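PDB 6LPH: suppressor of fused homolog from Drosophila melanogaster, which probably binds transcription factors and their nuclear localization sequences and sequesters them, through a chain of which this is the N-terminal part. Local coordinates for residues K160-S165 and T232-Q237; D178-C183 and G227-T232. All coordinates share one frame; numbering follows the deposited sequence.

Contact 1: residues K160-S165 and T232-Q237; sequences KSLDGS and TNMDRQ
Met234 reaches across to Leu162 and Asp163, and its side chain carries almost the whole contact. CB and CG start out beside the Asp163 carboxylate, with Met234 CB 4.1 Å from Asp163 OD2. SD follows and passes Leu162 CD1 at the outer limit of van der Waals contact. Met234 CE comes last and does most of the touching: this methyl lies 3.7 Å from Leu162 CB and 3.6 Å from Asp163 CG, with both carboxylate oxygens little farther off. Bends at chi2 (-61°) and chi3 (-65°) fold the thioether and bring CE against both residues. An unbranched, flexible methionine suits this place because it can curl to fit a surface that is partly aliphatic and partly carboxylate.

Both segments are loops turned by type I beta turns, Ser161 to Gly164 and Asn233 to Arg236. Gly164, with phi 70°, takes the last position of the first turn, a conformation that glycine adopts easily. Asp163 is held from its own side: its OD1 accepts from Ser165 OG at 2.7 Å and from Ser165 N at 3.0 Å, the second bond closing an Asx turn. Both donors come from the same face of the carboxylate, the amide from well above its plane. Asn233 makes a second Asx turn, OD1 to Asp235 N. Trp131 of helix 131-146 touches Leu162, Asp163 and Met234 alike, joining the two loops to that helix.

Since the Met234 side chain has no donor, the loops meet mainly by van der Waals packing, perhaps helped by the slight polarity of the S-methyl group, and the hydrogen bonds that fix Asp163 belong to its own turn.

Contact 2: residues D178-C183 and G227-T232; sequences DPQLGC and GDWLVT
Pro179 and Trp229 bring the two backbones nearest, their CA atoms 6.0 Å apart. Residues 179-181 adopt helix-like backbone angles but do not make a regular helix, while Gly227 to Leu230 form a type I beta turn that presents the indole. Pro179 CG sits over one face of Trp229, 3.5 Å from the centroid of the five-membered ring and 21° off its normal, a CH-pi contact; Pro179 CB lies over the same face, 3.5 Å from Trp229 CD1. Proline suits the spot, as its compact, rigid ring can lay C-H groups flat on the electron-rich indole.

The proline belongs to an irregular turn interrupting strand 172-186 of the mixed sheet. Asp178 OD2 holds that turn, accepting from Gln180 N in an Asx turn and from Leu181 N at 2.8 Å, and also forms a salt bridge with Arg107.

At the six-membered end of the indole, Gln180 CG comes within 3.5 Å of Trp229 CH2. The extended chain then lays its amide against the outer end of that ring, the planes 39° apart, and OE1 takes a hydrogen bond from Arg107. An alanine in place of Trp229 would probably leave Pro179 without its aromatic partner and open a gap beside the aliphatic part of Gln180.

The stretch from Gly227 to Gln237, between helices 201-219 and 240-243, supplies one side of both contacts, with Thr232 common to the two. Their centres are about 18 Å apart. Contact 1 is partly buried, with Leu162 the buried member, and joins this stretch to the loop following strand 155-156; contact 2 lies at the surface, although nearer the centre of the chain, and joins it to the break in strand 172-186. Neither is held by hydrogen bonds across the segments. A folded thioether on a leucine and a carboxylate serves the first, with Trp131 of helix 131-146 beside it, whereas the second relies on an indole with a proline over one face and a glutamine at its six-membered end, beside Arg107 of strand 97-109.

Contact 1: residues K160-S165 and T232-Q237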
loop_
_atom_site.group_PDB
_atom_site.type_symbol
_atom_site.label_atom_id
_atom_site.label_comp_id
_atom_site.label_asym_id
_atom_site.label_seq_id
_atom_site.Cartn_x
_atom_site.Cartn_y
_atom_site.Cartn_z
ATOM N N LYS A 160 7.807 -5.310 -12.741
ATOM C CA LYS A 160 7.121 -6.608 -12.693
ATOM C C LYS A 160 5.727 -6.441 -12.116
ATOM O O LYS A 160 5.476 -5.531 -11.306
ATOM C CB LYS A 160 7.921 -7.672 -11.933
ATOM C CG LYS A 160 8.341 -7.254 -10.553
ATOM C CD LYS A 160 9.600 -7.969 -10.051
ATOM C CE LYS A 160 9.961 -7.455 -8.653
ATOM N NZ LYS A 160 10.622 -6.092 -8.628
ATOM N N SER A 161 4.804 -7.283 -12.563
ATOM C CA SER A 161 3.425 -7.166 -12.131
ATOM C C SER A 161 3.374 -7.151 -10.622
ATOM O O SER A 161 4.047 -7.933 -9.944
ATOM C CB SER A 161 2.548 -8.319 -12.684
ATOM O OG SER A 161 3.047 -9.562 -12.244
ATOM N N LEU A 162 2.584 -6.228 -10.091
ATOM C CA LEU A 162 2.484 -6.049 -8.643
ATOM C C LEU A 162 1.944 -7.301 -7.938
ATOM O O LEU A 162 2.296 -7.582 -6.800
ATOM C CB LEU A 162 1.608 -4.848 -8.335
ATOM C CG LEU A 162 1.865 -3.547 -9.114
ATOM C CD1 LEU A 162 1.001 -2.468 -8.458
ATOM C CD2 LEU A 162 3.355 -3.154 -9.163
ATOM N N ASP A 163 1.099 -8.055 -8.633
ATOM C CA ASP A 163 0.486 -9.227 -8.048
ATOM C C ASP A 163 1.161 -10.524 -8.480
ATOM O O ASP A 163 0.676 -11.611 -8.153
ATOM C CB ASP A 163 -1.015 -9.274 -8.389
ATOM C CG ASP A 163 -1.293 -9.273 -9.904
ATOM O OD1 ASP A 163 -0.364 -9.270 -10.744
ATOM O OD2 ASP A 163 -2.486 -9.262 -10.258
ATOM N N GLY A 164 2.270 -10.410 -9.218
ATOM C CA GLY A 164 2.957 -11.583 -9.750
ATOM C C GLY A 164 2.225 -12.325 -10.861
ATOM O O GLY A 164 2.665 -13.394 -11.289
ATOM N N SER A 165 1.120 -11.753 -11.356
ATOM C CA SER A 165 0.402 -12.304 -12.518
ATOM C C SER A 165 1.204 -12.100 -13.814
ATOM O O SER A 165 2.063 -11.194 -13.897
ATOM C CB SER A 165 -0.972 -11.636 -12.669
ATOM O OG SER A 165 -0.849 -10.295 -13.178
ATOM N N THR A 232 -5.803 1.541 -7.425
ATOM C CA THR A 232 -5.195 0.678 -8.457
ATOM C C THR A 232 -6.111 -0.480 -8.874
ATOM O O THR A 232 -6.545 -1.256 -8.016
ATOM C CB THR A 232 -3.884 0.082 -7.931
ATOM O OG1 THR A 232 -2.998 1.149 -7.589
ATOM C CG2 THR A 232 -3.223 -0.853 -8.978
ATOM N N ASN A 233 -6.391 -0.582 -10.189
ATOM C CA ASN A 233 -7.181 -1.674 -10.749
ATOM C C ASN A 233 -6.249 -2.570 -11.588
ATOM O O ASN A 233 -5.798 -2.162 -12.652
ATOM C CB ASN A 233 -8.342 -1.129 -11.616
ATOM C CG ASN A 233 -8.991 -2.210 -12.465
ATOM O OD1 ASN A 233 -8.904 -3.401 -12.160
ATOM N ND2 ASN A 233 -9.630 -1.794 -13.574
ATOM N N MET A 234 -5.928 -3.759 -11.089
ATOM C CA MET A 234 -4.932 -4.636 -11.762
ATOM C C MET A 234 -5.375 -5.107 -13.149
ATOM O O MET A 234 -4.546 -5.553 -13.945
ATOM C CB MET A 234 -4.546 -5.829 -10.875
ATOM C CG MET A 234 -3.948 -5.404 -9.518
ATOM S SD MET A 234 -2.403 -4.436 -9.668
ATOM C CE MET A 234 -1.346 -5.694 -10.389
ATOM N N ASP A 235 -6.670 -4.981 -13.428
ATOM C CA ASP A 235 -7.237 -5.398 -14.710
ATOM C C ASP A 235 -7.367 -4.225 -15.679
ATOM O O ASP A 235 -7.974 -4.373 -16.747
ATOM C CB ASP A 235 -8.638 -6.017 -14.497
ATOM C CG ASP A 235 -8.603 -7.252 -13.626
ATOM O OD1 ASP A 235 -7.715 -8.110 -13.841
ATOM O OD2 ASP A 235 -9.471 -7.376 -12.733
ATOM N N ARG A 236 -6.827 -3.062 -15.313
ATOM C CA ARG A 236 -6.911 -1.897 -16.212
ATOM C C ARG A 236 -6.283 -2.199 -17.569
ATOM O O ARG A 236 -5.178 -2.735 -17.645
ATOM C CB ARG A 236 -6.233 -0.655 -15.624
ATOM C CG ARG A 236 -6.962 0.569 -16.084
ATOM C CD ARG A 236 -6.306 1.925 -15.954
ATOM N NE ARG A 236 -5.200 2.130 -15.015
ATOM C CZ ARG A 236 -4.147 2.894 -15.345
ATOM N NH1 ARG A 236 -3.149 3.135 -14.499
ATOM N NH2 ARG A 236 -4.086 3.422 -16.572
ATOM N N GLN A 237 -6.955 -1.789 -18.629
ATOM C CA GLN A 237 -6.560 -2.234 -19.973
ATOM C C GLN A 237 -5.814 -1.185 -20.768
ATOM O O GLN A 237 -5.039 -1.527 -21.648
ATOM C CB GLN A 237 -7.766 -2.748 -20.769
ATOM C CG GLN A 237 -8.258 -4.150 -20.377
ATOM C CD GLN A 237 -7.139 -5.178 -20.260
ATOM O OE1 GLN A 237 -6.972 -5.808 -19.221
ATOM N NE2 GLN A 237 -6.349 -5.331 -21.318
#

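Contact 2: residues D178-C183 and G227-T232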
loop_
_atom_site.group_PDB
_atom_site.type_symbol
_atom_site.label_atom_id
_atom_site.label_comp_id
_atom_site.label_asym_id
_atom_site.label_seq_id
_atom_site.Cartn_x
_atom_site.Cartn_y
_atom_site.Cartn_z
ATOM N N ASP A 178 -1.552 9.623 0.555
ATOM C CA ASP A 178 -2.829 8.978 0.875
ATOM C C ASP A 178 -3.913 10.040 1.170
ATOM O O ASP A 178 -3.774 10.809 2.108
ATOM C CB ASP A 178 -2.664 7.979 2.051
ATOM C CG ASP A 178 -3.910 7.138 2.274
ATOM O OD1 ASP A 178 -3.799 5.905 2.119
ATOM O OD2 ASP A 178 -4.999 7.703 2.575
ATOM N N PRO A 179 -4.992 10.074 0.366
ATOM C CA PRO A 179 -6.007 11.130 0.461
ATOM C C PRO A 179 -6.763 11.140 1.806
ATOM O O PRO A 179 -7.191 12.198 2.261
ATOM C CB PRO A 179 -6.971 10.801 -0.703
ATOM C CG PRO A 179 -6.805 9.332 -0.929
ATOM C CD PRO A 179 -5.364 9.023 -0.609
ATOM N N GLN A 180 -6.934 9.970 2.416
ATOM C CA GLN A 180 -7.622 9.834 3.711
ATOM C C GLN A 180 -6.668 10.067 4.862
ATOM O O GLN A 180 -7.004 10.742 5.850
ATOM C CB GLN A 180 -8.082 8.389 3.879
ATOM C CG GLN A 180 -9.541 8.218 3.859
ATOM C CD GLN A 180 -9.923 6.770 3.884
ATOM O OE1 GLN A 180 -9.148 5.889 3.465
ATOM N NE2 GLN A 180 -11.126 6.500 4.380
ATOM N N LEU A 181 -5.492 9.458 4.763
ATOM C CA LEU A 181 -4.609 9.394 5.939
ATOM C C LEU A 181 -3.707 10.604 6.064
ATOM O O LEU A 181 -3.365 10.992 7.173
ATOM C CB LEU A 181 -3.788 8.111 5.968
ATOM C CG LEU A 181 -4.617 6.820 5.920
ATOM C CD1 LEU A 181 -3.711 5.614 6.069
ATOM C CD2 LEU A 181 -5.700 6.841 6.984
ATOM N N GLY A 182 -3.322 11.174 4.921
ATOM C CA GLY A 182 -2.467 12.360 4.905
ATOM C C GLY A 182 -1.147 12.160 5.646
ATOM O O GLY A 182 -0.453 11.167 5.463
ATOM N N CYS A 183 -0.798 13.113 6.502
ATOM C CA CYS A 183 0.474 13.048 7.206
ATOM C C CYS A 183 0.156 13.394 8.656
ATOM O O CYS A 183 -0.673 14.254 8.900
ATOM C CB CYS A 183 1.466 14.056 6.598
ATOM S SG CYS A 183 1.724 13.892 4.795
ATOM N N GLY A 227 -9.804 7.291 -10.222
ATOM C CA GLY A 227 -10.609 8.319 -9.555
ATOM C C GLY A 227 -9.811 9.200 -8.597
ATOM O O GLY A 227 -8.558 9.141 -8.547
ATOM N N ASP A 228 -10.535 10.006 -7.818
ATOM C CA ASP A 228 -9.916 10.969 -6.893
ATOM C C ASP A 228 -8.852 10.366 -5.983
ATOM O O ASP A 228 -7.831 11.011 -5.687
ATOM C CB ASP A 228 -10.999 11.490 -5.966
ATOM C CG ASP A 228 -11.102 12.954 -5.969
ATOM O OD1 ASP A 228 -10.049 13.616 -5.761
ATOM O OD2 ASP A 228 -12.256 13.452 -6.170
ATOM N N TRP A 229 -9.091 9.137 -5.516
ATOM C CA TRP A 229 -8.197 8.531 -4.525
ATOM C C TRP A 229 -7.196 7.566 -5.072
ATOM O O TRP A 229 -6.576 6.827 -4.297
ATOM C CB TRP A 229 -8.999 7.832 -3.442
ATOM C CG TRP A 229 -9.676 8.759 -2.474
ATOM C CD1 TRP A 229 -9.869 10.141 -2.579
ATOM C CD2 TRP A 229 -10.339 8.370 -1.232
ATOM N NE1 TRP A 229 -10.572 10.614 -1.506
ATOM C CE2 TRP A 229 -10.886 9.606 -0.655
ATOM C CE3 TRP A 229 -10.531 7.160 -0.563
ATOM C CZ2 TRP A 229 -11.587 9.607 0.552
ATOM C CZ3 TRP A 229 -11.232 7.175 0.662
ATOM C CH2 TRP A 229 -11.748 8.368 1.193
ATOM N N LEU A 230 -7.028 7.567 -6.398
ATOM C CA LEU A 230 -5.957 6.811 -7.071
ATOM C C LEU A 230 -5.976 5.325 -6.691
ATOM O O LEU A 230 -4.988 4.761 -6.247
ATOM C CB LEU A 230 -4.585 7.463 -6.811
ATOM C CG LEU A 230 -4.395 8.845 -7.467
ATOM C CD1 LEU A 230 -3.166 9.583 -6.933
ATOM C CD2 LEU A 230 -4.360 8.748 -8.992
ATOM N N VAL A 231 -7.133 4.701 -6.859
ATOM C CA VAL A 231 -7.265 3.288 -6.610
ATOM C C VAL A 231 -6.602 2.539 -7.764
ATOM O O VAL A 231 -6.812 2.866 -8.939
ATOM C CB VAL A 231 -8.754 2.898 -6.484
ATOM C CG1 VAL A 231 -8.939 1.369 -6.460
ATOM C CG2 VAL A 231 -9.354 3.560 -5.240
ATOM N N THR A 232 -5.803 1.541 -7.425
ATOM C CA THR A 232 -5.195 0.678 -8.457
ATOM C C THR A 232 -6.111 -0.480 -8.874
ATOM O O THR A 232 -6.545 -1.256 -8.016
ATOM C CB THR A 232 -3.884 0.082 -7.931
ATOM O OG1 THR A 232 -2.998 1.149 -7.589
ATOM C CG2 THR A 232 -3.223 -0.853 -8.978
#